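Local coordinates for Lysine/ornithine decarboxylase (Selenomonas ruminantium, PDB 5GJO), which decarboxylates L-lysine to cadaverine and L-ornithine to putrescine with similar efficiency, using pyridoxal 5'-phosphate as cofactor and working as a homodimer, at residues I59-A64 and H82-D87; A73-M78 and L103-D108; L186-Y191 and M237-K242; G220-D225 and L229-A234. The protein carries 2 engineered substitutions. All coordinates share one frame; numbering follows the deposited sequence.

Contact 1 (I59-A64 and H82-D87); sequences ILSLLA and HELGVD
A Schellman motif closes helix 75-83 of the PLP-binding barrel, and the two residues that flank its glycine, Leu-84 and Val-86, lean on the neighbouring helix 57-65. Gly-85, at positive phi, is the C-prime residue; its N bonds back to His-82 O while Val-86 N returns to Leu-81 O, and the chain turns back with both apolar side chains directed at Leu-60, Ser-61 and Ala-64. Leu-84 sets CG beside its backbone N (chi1 -59°), which carries CD1 to 3.8 Å from Leu-60 CB and to 3.9 Å from Leu-60 CD1. The two leucines cross at about a right angle, methyl against stem. The second methyl, Leu-84 CD2, lies 3.8 Å from Ser-61 OG. One turn further along the helix, Ala-64 CB meets Val-86 CG2 at 4.1 Å, a looser touch. No direct hydrogen bond joins the segments; a water does so instead, 2.7 Å from Ser-61 OG and donating to Leu-84 O at 2.9 Å, on the more exposed flank. Beneath, Phe-70 of strand 69-72 packs against Leu-60, Ala-64 and Val-86 alike. Two consecutive outer helices meeting over the strand between them is the layout of a beta/alpha barrel.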
loop_
_atom_site.group_PDB
_atom_site.type_symbol
_atom_site.label_atom_id
_atom_site.label_comp_id
_atom_site.label_asym_id
_atom_site.label_seq_id
_atom_site.Cartn_x
_atom_site.Cartn_y
_atom_site.Cartn_z
ATOM N N ILE A 59 18.867 2.487 11.285
ATOM C CA ILE A 59 19.555 1.544 10.365
ATOM C C ILE A 59 20.469 2.286 9.412
ATOM O O ILE A 59 21.643 1.888 9.223
ATOM C CB ILE A 59 18.535 0.626 9.642
ATOM C CG1 ILE A 59 17.860 -0.307 10.682
ATOM C CG2 ILE A 59 19.223 -0.122 8.481
ATOM C CD1 ILE A 59 16.892 -1.283 10.105
ATOM N N LEU A 60 19.945 3.387 8.881
ATOM C CA LEU A 60 20.705 4.207 7.946
ATOM C C LEU A 60 21.938 4.803 8.640
ATOM O O LEU A 60 23.025 4.773 8.082
ATOM C CB LEU A 60 19.881 5.307 7.334
ATOM C CG LEU A 60 18.619 4.790 6.621
ATOM C CD1 LEU A 60 17.782 5.980 6.161
ATOM C CD2 LEU A 60 18.960 3.863 5.421
ATOM N N SER A 61 21.766 5.273 9.875
ATOM C CA SER A 61 22.906 5.818 10.585
ATOM C C SER A 61 23.924 4.766 10.895
ATOM O O SER A 61 25.154 5.037 10.848
ATOM C CB SER A 61 22.410 6.573 11.869
ATOM O OG SER A 61 21.541 7.624 11.540
ATOM N N LEU A 62 23.482 3.574 11.333
ATOM C CA LEU A 62 24.370 2.492 11.534
ATOM C C LEU A 62 25.243 2.214 10.272
ATOM O O LEU A 62 26.531 2.106 10.310
ATOM C CB LEU A 62 23.598 1.225 11.993
ATOM C CG LEU A 62 24.399 -0.069 11.862
ATOM C CD1 LEU A 62 25.433 -0.045 12.999
ATOM C CD2 LEU A 62 23.564 -1.336 11.962
ATOM N N LEU A 63 24.547 2.005 9.144
ATOM C CA LEU A 63 25.205 1.738 7.925
ATOM C C LEU A 63 26.162 2.852 7.480
ATOM O O LEU A 63 27.280 2.497 7.042
ATOM C CB LEU A 63 24.206 1.416 6.757
ATOM C CG LEU A 63 23.505 0.055 6.972
ATOM C CD1 LEU A 63 22.270 -0.038 6.084
ATOM C CD2 LEU A 63 24.450 -1.084 6.685
ATOM N N ALA A 64 25.743 4.125 7.603
ATOM C CA ALA A 64 26.634 5.244 7.294
ATOM C C ALA A 64 27.950 5.128 8.134
ATOM O O ALA A 64 29.067 5.261 7.625
ATOM C CB ALA A 64 25.968 6.559 7.492
ATOM N N HIS A 82 20.066 13.148 3.984
ATOM C CA HIS A 82 20.604 14.505 4.240
ATOM C C HIS A 82 20.385 14.886 5.718
ATOM O O HIS A 82 21.322 15.295 6.377
ATOM C CB HIS A 82 20.002 15.525 3.313
ATOM C CG HIS A 82 20.565 16.890 3.535
ATOM N ND1 HIS A 82 19.856 17.875 4.198
ATOM C CD2 HIS A 82 21.799 17.384 3.321
ATOM C CE1 HIS A 82 20.624 18.951 4.327
ATOM N NE2 HIS A 82 21.787 18.700 3.755
ATOM N N GLU A 83 19.196 14.688 6.229
ATOM C CA GLU A 83 18.868 15.002 7.635
ATOM C C GLU A 83 19.656 14.147 8.633
ATOM O O GLU A 83 19.950 14.583 9.765
ATOM C CB GLU A 83 17.359 14.962 7.836
ATOM C CG GLU A 83 16.587 16.017 7.002
ATOM C CD GLU A 83 16.991 17.494 7.311
ATOM O OE1 GLU A 83 17.025 18.365 6.401
ATOM O OE2 GLU A 83 17.310 17.801 8.488
ATOM N N LEU A 84 20.108 12.964 8.213
ATOM C CA LEU A 84 21.000 12.136 9.016
ATOM C C LEU A 84 22.485 12.410 8.807
ATOM O O LEU A 84 23.334 11.711 9.371
ATOM C CB LEU A 84 20.691 10.644 8.734
ATOM C CG LEU A 84 19.273 10.254 9.044
ATOM C CD1 LEU A 84 19.036 8.804 8.581
ATOM C CD2 LEU A 84 19.052 10.285 10.563
ATOM N N GLY A 85 22.833 13.454 8.038
ATOM C CA GLY A 85 24.192 13.893 7.901
ATOM C C GLY A 85 25.000 13.216 6.818
ATOM O O GLY A 85 26.238 13.284 6.818
ATOM N N VAL A 86 24.318 12.585 5.820
ATOM C CA VAL A 86 25.053 11.856 4.823
ATOM C C VAL A 86 25.200 12.832 3.681
ATOM O O VAL A 86 24.209 13.477 3.304
ATOM C CB VAL A 86 24.241 10.591 4.385
ATOM C CG1 VAL A 86 24.876 9.933 3.176
ATOM C CG2 VAL A 86 24.039 9.651 5.594
ATOM N N ASP A 87 26.427 12.910 3.169
ATOM C CA ASP A 87 26.803 13.763 2.047
ATOM C C ASP A 87 26.285 13.169 0.720
ATOM O O ASP A 87 26.303 11.950 0.555
ATOM C CB ASP A 87 28.344 13.857 1.940
ATOM C CG ASP A 87 28.793 15.018 0.993
ATOM O OD1 ASP A 87 28.517 16.201 1.359
ATOM O OD2 ASP A 87 29.367 14.772 -0.116
HETATM O O HOH W 1 23.120 9.777 11.472
#

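Contact 2 (A73-M78 and L103-D108); sequences ASAGEM and LKAAAD
Ala-75 and Met-78 meet Ala-105 and Ala-106 where two outer helices of the beta/alpha barrel, 75-83 and 100-109, lie against each other through small side chains. Ala-75 CB and Ala-105 CB stand methyl to methyl at 3.8 Å, and with nothing larger between them their CA atoms are 5.5 Å apart. Met-78 supplies the bulk. With CG beside the backbone N (chi1 -73°) and an extended chi2 (-180°), its SD reaches the opposing helix; the bend at chi3 turns only CE. Met-78 SD lies over the backbone, 3.7 Å from Ala-106 N, with Ala-105 CB at 4.1 Å. Val-72, Met-91 and Tyr-93 of strands 69-72 and 91-93 also touch it, placing it between the helices and the barrel wall. Further out, the start of helix 75-83 is fixed by Ser-74 at the N-cap, whose OG accepts from Glu-77 N at 3.3 Å. That hydroxyl also bonds to Asn-362 O of the second subunit, and Tyr-365 of the same subunit packs on Ala-75, tying this helix start to the dimer interface. Glu-77 in turn reaches back: its OE1 accepts a hydrogen bond from Ala-73 N at 2.8 Å, from above the carboxylate plane, 38° out of it.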
loop_
_atom_site.group_PDB
_atom_site.type_symbol
_atom_site.label_atom_id
_atom_site.label_comp_id
_atom_site.label_asym_id
_atom_site.label_seq_id
_atom_site.Cartn_x
_atom_site.Cartn_y
_atom_site.Cartn_z
ATOM N N ALA A 73 16.181 6.383 -4.515
ATOM C CA ALA A 73 15.169 6.266 -5.593
ATOM C C ALA A 73 14.388 7.510 -5.838
ATOM O O ALA A 73 13.593 7.509 -6.790
ATOM C CB ALA A 73 14.169 5.193 -5.207
ATOM N N SER A 74 14.497 8.516 -4.971
ATOM C CA SER A 74 13.583 9.669 -4.968
ATOM C C SER A 74 14.170 10.797 -4.111
ATOM O O SER A 74 15.084 10.577 -3.337
ATOM C CB SER A 74 12.179 9.336 -4.380
ATOM O OG SER A 74 12.265 9.172 -2.946
ATOM N N ALA A 75 13.661 12.019 -4.340
ATOM C CA ALA A 75 13.950 13.184 -3.424
ATOM C C ALA A 75 13.762 12.867 -1.960
ATOM O O ALA A 75 14.617 13.256 -1.137
ATOM C CB ALA A 75 13.126 14.400 -3.768
ATOM N N GLY A 76 12.701 12.112 -1.658
ATOM C CA GLY A 76 12.332 11.755 -0.256
ATOM C C GLY A 76 13.462 11.008 0.393
ATOM O O GLY A 76 13.760 11.209 1.589
ATOM N N GLU A 77 14.012 10.053 -0.337
ATOM C CA GLU A 77 15.096 9.241 0.176
ATOM C C GLU A 77 16.378 10.045 0.398
ATOM O O GLU A 77 17.060 9.884 1.378
ATOM C CB GLU A 77 15.319 8.025 -0.727
ATOM C CG GLU A 77 14.173 7.042 -0.613
ATOM C CD GLU A 77 14.441 5.671 -1.210
ATOM O OE1 GLU A 77 15.391 5.545 -1.965
ATOM O OE2 GLU A 77 13.674 4.755 -0.932
ATOM N N MET A 78 16.683 10.908 -0.558
ATOM C CA MET A 78 17.815 11.825 -0.410
ATOM C C MET A 78 17.617 12.726 0.804
ATOM O O MET A 78 18.599 12.978 1.520
ATOM C CB MET A 78 17.977 12.685 -1.676
ATOM C CG MET A 78 18.526 11.865 -2.786
ATOM S SD MET A 78 18.734 12.839 -4.289
ATOM C CE MET A 78 17.452 12.225 -5.382
ATOM N N LEU A 103 15.588 15.335 -9.295
ATOM C CA LEU A 103 16.738 15.990 -9.903
ATOM C C LEU A 103 17.136 17.261 -9.142
ATOM O O LEU A 103 18.294 17.550 -8.988
ATOM C CB LEU A 103 16.547 16.207 -11.403
ATOM C CG LEU A 103 16.760 14.908 -12.172
ATOM C CD1 LEU A 103 16.207 14.951 -13.568
ATOM C CD2 LEU A 103 18.184 14.410 -12.156
ATOM N N LYS A 104 16.157 18.006 -8.682
ATOM C CA LYS A 104 16.435 19.173 -7.864
ATOM C C LYS A 104 17.100 18.826 -6.541
ATOM O O LYS A 104 18.039 19.471 -6.141
ATOM C CB LYS A 104 15.163 19.970 -7.608
ATOM C CG LYS A 104 15.447 21.339 -7.025
ATOM C CD LYS A 104 14.173 22.096 -6.708
ATOM C CE LYS A 104 14.452 23.466 -6.096
ATOM N NZ LYS A 104 14.683 23.349 -4.635
ATOM N N ALA A 105 16.622 17.779 -5.881
ATOM C CA ALA A 105 17.309 17.313 -4.660
ATOM C C ALA A 105 18.718 16.851 -4.915
ATOM O O ALA A 105 19.657 17.126 -4.159
ATOM C CB ALA A 105 16.459 16.236 -3.920
ATOM N N ALA A 106 18.916 16.152 -6.028
ATOM C CA ALA A 106 20.237 15.705 -6.379
ATOM C C ALA A 106 21.182 16.893 -6.535
ATOM O O ALA A 106 22.267 16.861 -5.982
ATOM C CB ALA A 106 20.225 14.850 -7.627
ATOM N N ALA A 107 20.721 17.931 -7.227
ATOM C CA ALA A 107 21.544 19.155 -7.452
ATOM C C ALA A 107 21.867 19.792 -6.104
ATOM O O ALA A 107 23.011 19.982 -5.777
ATOM C CB ALA A 107 20.789 20.146 -8.297
ATOM N N ASP A 108 20.836 20.003 -5.322
ATOM C CA ASP A 108 21.011 20.594 -3.946
ATOM C C ASP A 108 22.002 19.857 -3.070
ATOM O O ASP A 108 22.853 20.485 -2.407
ATOM C CB ASP A 108 19.680 20.729 -3.264
ATOM C CG ASP A 108 18.750 21.695 -3.999
ATOM O OD1 ASP A 108 19.223 22.501 -4.872
ATOM O OD2 ASP A 108 17.519 21.650 -3.732
#

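Contact 3 (L186-Y191 and M237-K242); sequences LSTAAY and MEAINK. With SO4 (sulfate ion), chain C.
With CG beside its backbone N (chi1 -65°) and its ring turned broadside (chi2 -90°), Tyr-191 offers a ring face to Ile-240, whose own CG1 also lies beside its backbone N and whose chain then extends to bring CD1 over that face. The result is a CH-pi contact: CD1 of Ile-240 sits 3.7 Å from the centroid of the Tyr-191 ring, displaced toward the rim, so that its closest ring atom is Tyr-191 CG at 3.5 Å. Ile-240 CG1 follows behind, 3.7 Å from Tyr-191 CB, and the two side chains pass at a slant. The phenol end is held elsewhere, hydrogen-bonded to Gly-219 O, a residue of the cofactor pocket. An alanine in place of Tyr-191 would take away the ring and hydroxyl, and is likely to open a gap under Ile-240 CD1 and leave Gly-219 O without this partner. A turn earlier, Thr-188 CG2 touches Ala-239 CB at 3.8 Å, extending the apolar seam toward the more exposed side.

The start of helix 189-207 is organised by Ser-187, whose OG accepts from Ala-190 N at 3.0 Å as a cap. The same hydroxyl donates to O4 of a sulfate, probably from the crystallisation liquor, at 2.6 Å; Ala-189 N gives O1 an almost straight bond (174°), Thr-188 N a weak one, and Lys-144 NZ joins them. Backbone N-H groups at a helix start gathering an anion form a familiar binding site, here beside the seam between two outer helices of a beta/alpha barrel.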
loop_
_atom_site.group_PDB
_atom_site.type_symbol
_atom_site.label_atom_id
_atom_site.label_comp_id
_atom_site.label_asym_id
_atom_site.label_seq_id
_atom_site.Cartn_x
_atom_site.Cartn_y
_atom_site.Cartn_z
ATOM N N LEU A 186 17.327 -16.446 -7.023
ATOM C CA LEU A 186 17.845 -17.733 -6.597
ATOM C C LEU A 186 18.902 -18.230 -7.582
ATOM O O LEU A 186 19.368 -19.318 -7.454
ATOM C CB LEU A 186 16.716 -18.750 -6.401
ATOM C CG LEU A 186 15.544 -18.268 -5.533
ATOM C CD1 LEU A 186 14.453 -19.303 -5.363
ATOM C CD2 LEU A 186 16.048 -17.826 -4.181
ATOM N N SER A 187 19.266 -17.393 -8.549
ATOM C CA SER A 187 20.313 -17.702 -9.530
ATOM C C SER A 187 21.594 -16.977 -9.242
ATOM O O SER A 187 21.594 -15.796 -9.012
ATOM C CB SER A 187 19.854 -17.352 -10.977
ATOM O OG SER A 187 20.922 -17.560 -11.916
ATOM N N THR A 188 22.675 -17.733 -9.099
ATOM C CA THR A 188 24.050 -17.197 -9.122
ATOM C C THR A 188 24.537 -16.937 -10.553
ATOM O O THR A 188 25.187 -15.880 -10.866
ATOM C CB THR A 188 24.962 -18.130 -8.387
ATOM O OG1 THR A 188 24.552 -18.198 -7.016
ATOM C CG2 THR A 188 26.391 -17.690 -8.447
ATOM N N ALA A 189 24.175 -17.842 -11.454
ATOM C CA ALA A 189 24.564 -17.723 -12.874
ATOM C C ALA A 189 24.152 -16.429 -13.544
ATOM O O ALA A 189 24.859 -15.922 -14.458
ATOM C CB ALA A 189 23.999 -18.887 -13.699
ATOM N N ALA A 190 23.023 -15.881 -13.138
ATOM C CA ALA A 190 22.578 -14.638 -13.726
ATOM C C ALA A 190 23.612 -13.545 -13.477
ATOM O O ALA A 190 23.869 -12.754 -14.334
ATOM C CB ALA A 190 21.235 -14.231 -13.161
ATOM N N TYR A 191 24.177 -13.503 -12.274
ATOM C CA TYR A 191 25.227 -12.549 -11.996
ATOM C C TYR A 191 26.468 -12.835 -12.844
ATOM O O TYR A 191 27.062 -11.953 -13.387
ATOM C CB TYR A 191 25.609 -12.585 -10.520
ATOM C CG TYR A 191 24.527 -12.141 -9.568
ATOM C CD1 TYR A 191 24.411 -10.817 -9.188
ATOM C CD2 TYR A 191 23.658 -13.049 -9.008
ATOM C CE1 TYR A 191 23.438 -10.401 -8.303
ATOM C CE2 TYR A 191 22.688 -12.650 -8.119
ATOM C CZ TYR A 191 22.576 -11.311 -7.764
ATOM O OH TYR A 191 21.615 -10.894 -6.884
ATOM N N MET A 237 27.694 -15.413 -2.856
ATOM C CA MET A 237 28.475 -14.250 -2.859
ATOM C C MET A 237 29.954 -14.545 -3.290
ATOM O O MET A 237 30.536 -13.741 -4.067
ATOM C CB MET A 237 28.477 -13.600 -1.478
ATOM C CG MET A 237 27.084 -13.013 -1.173
ATOM S SD MET A 237 27.127 -12.086 0.356
ATOM C CE MET A 237 25.323 -11.992 0.545
ATOM N N GLU A 238 30.514 -15.651 -2.840
ATOM C CA GLU A 238 31.881 -15.982 -3.189
ATOM C C GLU A 238 32.025 -16.181 -4.700
ATOM O O GLU A 238 33.010 -15.806 -5.265
ATOM C CB GLU A 238 32.361 -17.230 -2.458
ATOM C CG GLU A 238 32.446 -17.101 -0.953
ATOM C CD GLU A 238 33.767 -16.546 -0.468
ATOM O OE1 GLU A 238 34.676 -16.376 -1.295
ATOM O OE2 GLU A 238 33.885 -16.261 0.736
ATOM N N ALA A 239 31.036 -16.812 -5.316
ATOM C CA ALA A 239 31.030 -17.089 -6.784
ATOM C C ALA A 239 30.914 -15.788 -7.549
ATOM O O ALA A 239 31.633 -15.597 -8.557
ATOM C CB ALA A 239 29.906 -18.012 -7.155
ATOM N N ILE A 240 30.112 -14.864 -7.073
ATOM C CA ILE A 240 30.059 -13.518 -7.693
ATOM C C ILE A 240 31.434 -12.841 -7.558
ATOM O O ILE A 240 32.005 -12.259 -8.530
ATOM C CB ILE A 240 28.921 -12.723 -7.142
ATOM C CG1 ILE A 240 27.566 -13.330 -7.486
ATOM C CG2 ILE A 240 28.907 -11.294 -7.617
ATOM C CD1 ILE A 240 26.412 -12.816 -6.648
ATOM N N ASN A 241 31.994 -12.863 -6.334
ATOM C CA ASN A 241 33.281 -12.214 -6.077
ATOM C C ASN A 241 34.374 -12.822 -6.985
ATOM O O ASN A 241 35.177 -12.039 -7.564
ATOM C CB ASN A 241 33.681 -12.339 -4.605
ATOM C CG ASN A 241 34.717 -11.363 -4.222
ATOM O OD1 ASN A 241 34.490 -10.174 -4.090
ATOM N ND2 ASN A 241 35.929 -11.884 -4.059
ATOM N N LYS A 242 34.331 -14.145 -7.150
ATOM C CA LYS A 242 35.337 -14.892 -7.941
ATOM C C LYS A 242 35.265 -14.378 -9.401
ATOM O O LYS A 242 36.327 -14.120 -10.065
ATOM C CB LYS A 242 35.156 -16.392 -7.839
ATOM C CG LYS A 242 36.234 -17.195 -8.553
ATOM C CD LYS A 242 35.906 -18.649 -8.673
ATOM C CE LYS A 242 37.130 -19.410 -9.137
ATOM N NZ LYS A 242 36.882 -20.886 -9.081
HETATM S S SO4 C . 21.707 -21.015 -11.306
HETATM O O1 SO4 C . 22.741 -20.243 -10.550
HETATM O O2 SO4 C . 22.331 -22.145 -11.982
HETATM O O3 SO4 C . 20.834 -21.525 -10.209
HETATM O O4 SO4 C . 20.905 -20.185 -12.243
#

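Contact 4 (G220-D225 and L229-A234); sequences GFPVPD and LNVDLA. With PLP (pyridoxal-5'-phosphate), chain H.
Leu-229 spans Pro-224 with its CB and Pro-222 with its methyls as the chain doubles back from the loop after strand 214-216 toward helix 233-247. Placed by a chi1 of 176°, with CG opposite the main-chain nitrogen, its branch reaches over Pro-222: CD1 lies 3.8 Å from Pro-222 CB, and CD2 comes 3.7 Å from Pro-222 O. The leucine and this proline ring lie roughly perpendicular, while nearer the backbone Leu-229 CB packs at 4.0 Å from Pro-224 CB. An alanine here removes the methyls lying on Pro-222, which would probably open a gap beside that ring and let the returning chain shift. Val-231 adds a lighter touch, its CG1 standing 4.3 Å from Pro-222 CG. Asp-232 then caps helix 233-247, its OD1 accepting from Ala-235 N. In the first turn Leu-233 adds to the cover of Pro-222, running antiparallel alongside the ring with CD2 3.8 Å from Pro-222 CD; Tyr-260 packs against the same leucine.

Upstream, Gly-220 N donates to O1P of the PLP phosphate at 2.9 Å, nearly straight at 176°. Gly-258 N, Arg-259 N and Ser-183 OG are among the cofactor's other hydrogen-bond partners. Hydrocarbon groups make the contact, one methyl near a carbonyl oxygen, without a hydrogen bond: rigid proline rings and leucine branches hold the fold-back by shape, while Gly-220 N gives its bond to the cofactor.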
loop_
_atom_site.group_PDB
_atom_site.type_symbol
_atom_site.label_atom_id
_atom_site.label_comp_id
_atom_site.label_asym_id
_atom_site.label_seq_id
_atom_site.Cartn_x
_atom_site.Cartn_y
_atom_site.Cartn_z
ATOM N N GLY A 220 19.540 -8.032 -5.384
ATOM C CA GLY A 220 18.858 -9.285 -5.650
ATOM C C GLY A 220 19.214 -10.448 -4.757
ATOM O O GLY A 220 18.633 -11.503 -4.875
ATOM N N PHE A 221 20.178 -10.231 -3.875
ATOM C CA PHE A 221 20.541 -11.268 -2.944
ATOM C C PHE A 221 19.245 -11.668 -2.136
ATOM O O PHE A 221 18.547 -10.792 -1.667
ATOM C CB PHE A 221 21.631 -10.772 -2.006
ATOM C CG PHE A 221 22.805 -10.165 -2.730
ATOM C CD1 PHE A 221 23.701 -10.954 -3.323
ATOM C CD2 PHE A 221 22.872 -8.805 -2.902
ATOM C CE1 PHE A 221 24.788 -10.396 -4.017
ATOM C CE2 PHE A 221 23.902 -8.232 -3.628
ATOM C CZ PHE A 221 24.856 -9.027 -4.150
ATOM N N PRO A 222 18.973 -12.969 -1.965
ATOM C CA PRO A 222 17.697 -13.398 -1.434
ATOM C C PRO A 222 17.654 -13.513 0.054
ATOM O O PRO A 222 18.663 -13.527 0.729
ATOM C CB PRO A 222 17.477 -14.727 -2.145
ATOM C CG PRO A 222 18.842 -15.292 -2.176
ATOM C CD PRO A 222 19.625 -14.065 -2.670
ATOM N N VAL A 223 16.460 -13.553 0.553
ATOM C CA VAL A 223 16.194 -13.732 2.023
ATOM C C VAL A 223 15.182 -14.909 2.185
ATOM O O VAL A 223 14.329 -15.141 1.291
ATOM C CB VAL A 223 15.557 -12.394 2.439
ATOM C CG1 VAL A 223 14.636 -12.432 3.666
ATOM C CG2 VAL A 223 16.627 -11.288 2.516
ATOM N N PRO A 224 15.215 -15.600 3.331
ATOM C CA PRO A 224 14.322 -16.709 3.628
ATOM C C PRO A 224 12.854 -16.212 3.745
ATOM O O PRO A 224 12.567 -15.129 4.276
ATOM C CB PRO A 224 14.770 -17.247 4.996
ATOM C CG PRO A 224 15.876 -16.446 5.403
ATOM C CD PRO A 224 16.209 -15.385 4.400
ATOM N N ASP A 225 11.947 -17.048 3.261
ATOM C CA ASP A 225 10.525 -16.818 3.406
ATOM C C ASP A 225 9.923 -17.945 4.282
ATOM O O ASP A 225 10.642 -18.556 5.012
ATOM C CB ASP A 225 9.855 -16.661 2.045
ATOM C CG ASP A 225 9.704 -17.977 1.302
ATOM O OD1 ASP A 225 10.211 -18.989 1.766
ATOM O OD2 ASP A 225 9.031 -17.956 0.265
ATOM N N LEU A 229 15.287 -20.632 2.848
ATOM C CA LEU A 229 16.046 -20.065 1.685
ATOM C C LEU A 229 16.860 -21.227 1.138
ATOM O O LEU A 229 17.678 -21.789 1.886
ATOM C CB LEU A 229 16.968 -18.924 2.144
ATOM C CG LEU A 229 17.881 -18.316 1.020
ATOM C CD1 LEU A 229 16.990 -17.917 -0.145
ATOM C CD2 LEU A 229 18.669 -17.131 1.518
ATOM N N ASN A 230 16.611 -21.606 -0.117
ATOM C CA ASN A 230 17.225 -22.731 -0.706
ATOM C C ASN A 230 18.547 -22.446 -1.384
ATOM O O ASN A 230 19.062 -23.310 -2.074
ATOM C CB ASN A 230 16.232 -23.433 -1.645
ATOM C CG ASN A 230 15.922 -22.626 -2.889
ATOM O OD1 ASN A 230 16.668 -21.717 -3.262
ATOM N ND2 ASN A 230 14.762 -22.897 -3.478
ATOM N N VAL A 231 19.124 -21.286 -1.126
ATOM C CA VAL A 231 20.440 -20.860 -1.653
ATOM C C VAL A 231 21.407 -20.767 -0.491
ATOM O O VAL A 231 21.057 -20.232 0.532
ATOM C CB VAL A 231 20.283 -19.370 -2.186
ATOM C CG1 VAL A 231 21.584 -18.621 -2.338
ATOM C CG2 VAL A 231 19.535 -19.382 -3.487
ATOM N N ASP A 232 22.654 -21.126 -0.720
ATOM C CA ASP A 232 23.704 -20.872 0.241
ATOM C C ASP A 232 24.247 -19.493 -0.080
ATOM O O ASP A 232 24.881 -19.332 -1.107
ATOM C CB ASP A 232 24.776 -21.923 0.019
ATOM C CG ASP A 232 26.063 -21.657 0.772
ATOM O OD1 ASP A 232 26.317 -20.576 1.264
ATOM O OD2 ASP A 232 26.841 -22.586 0.861
ATOM N N LEU A 233 24.037 -18.514 0.800
ATOM C CA LEU A 233 24.447 -17.139 0.466
ATOM C C LEU A 233 25.931 -16.950 0.426
ATOM O O LEU A 233 26.397 -16.166 -0.379
ATOM C CB LEU A 233 23.879 -16.052 1.387
ATOM C CG LEU A 233 22.425 -15.719 1.179
ATOM C CD1 LEU A 233 22.064 -14.880 2.431
ATOM C CD2 LEU A 233 22.268 -14.920 -0.097
ATOM N N ALA A 234 26.700 -17.599 1.317
ATOM C CA ALA A 234 28.099 -17.479 1.228
ATOM C C ALA A 234 28.611 -17.954 -0.156
ATOM O O ALA A 234 29.441 -17.286 -0.773
ATOM C CB ALA A 234 28.791 -18.283 2.348
HETATM N N1 PLP H . 19.052 -1.164 -6.464
HETATM C C2 PLP H . 18.109 -0.900 -7.400
HETATM C C2A PLP H . 18.401 0.083 -8.503
HETATM C C3 PLP H . 16.789 -1.577 -7.341
HETATM O O3 PLP H . 15.825 -1.328 -8.271
HETATM C C4 PLP H . 16.559 -2.533 -6.235
HETATM C C4A PLP H . 15.276 -3.255 -6.092
HETATM O O4A PLP H . 14.259 -2.795 -6.583
HETATM C C5 PLP H . 17.673 -2.733 -5.275
HETATM C C6 PLP H . 18.862 -2.030 -5.452
HETATM C C5A PLP H . 17.517 -3.692 -4.118
HETATM O O4P PLP H . 17.084 -4.960 -4.606
HETATM P P PLP H . 17.055 -6.243 -3.634
HETATM O O1P PLP H . 18.501 -6.439 -3.246
HETATM O O2P PLP H . 16.488 -7.342 -4.500
HETATM O O3P PLP H . 16.157 -5.818 -2.497
#

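All four contacts belong to the PLP-binding barrel, but they form two groups. Contacts 1 and 2 share helix 75-83, one using its end and the other its start, with centres about 15 Å apart. Contacts 3 and 4 share helix 233-247 and lie closer, about 12 Å between centres; contact 4 is nested in the loop that contact 3 closes, and they touch where Tyr-191 OH comes 3.2 Å from Gly-220 C. That joins contact 3 to the phosphate site: the Tyr-191 side chain is about 7 Å from PLP, and contact 4 bonds to it directly. In the other group, side chains of Leu-60 and Met-78 remain about 12 and 13 Å from PLP. Contacts 2 and 4 stand on opposite sides of the chain's centre.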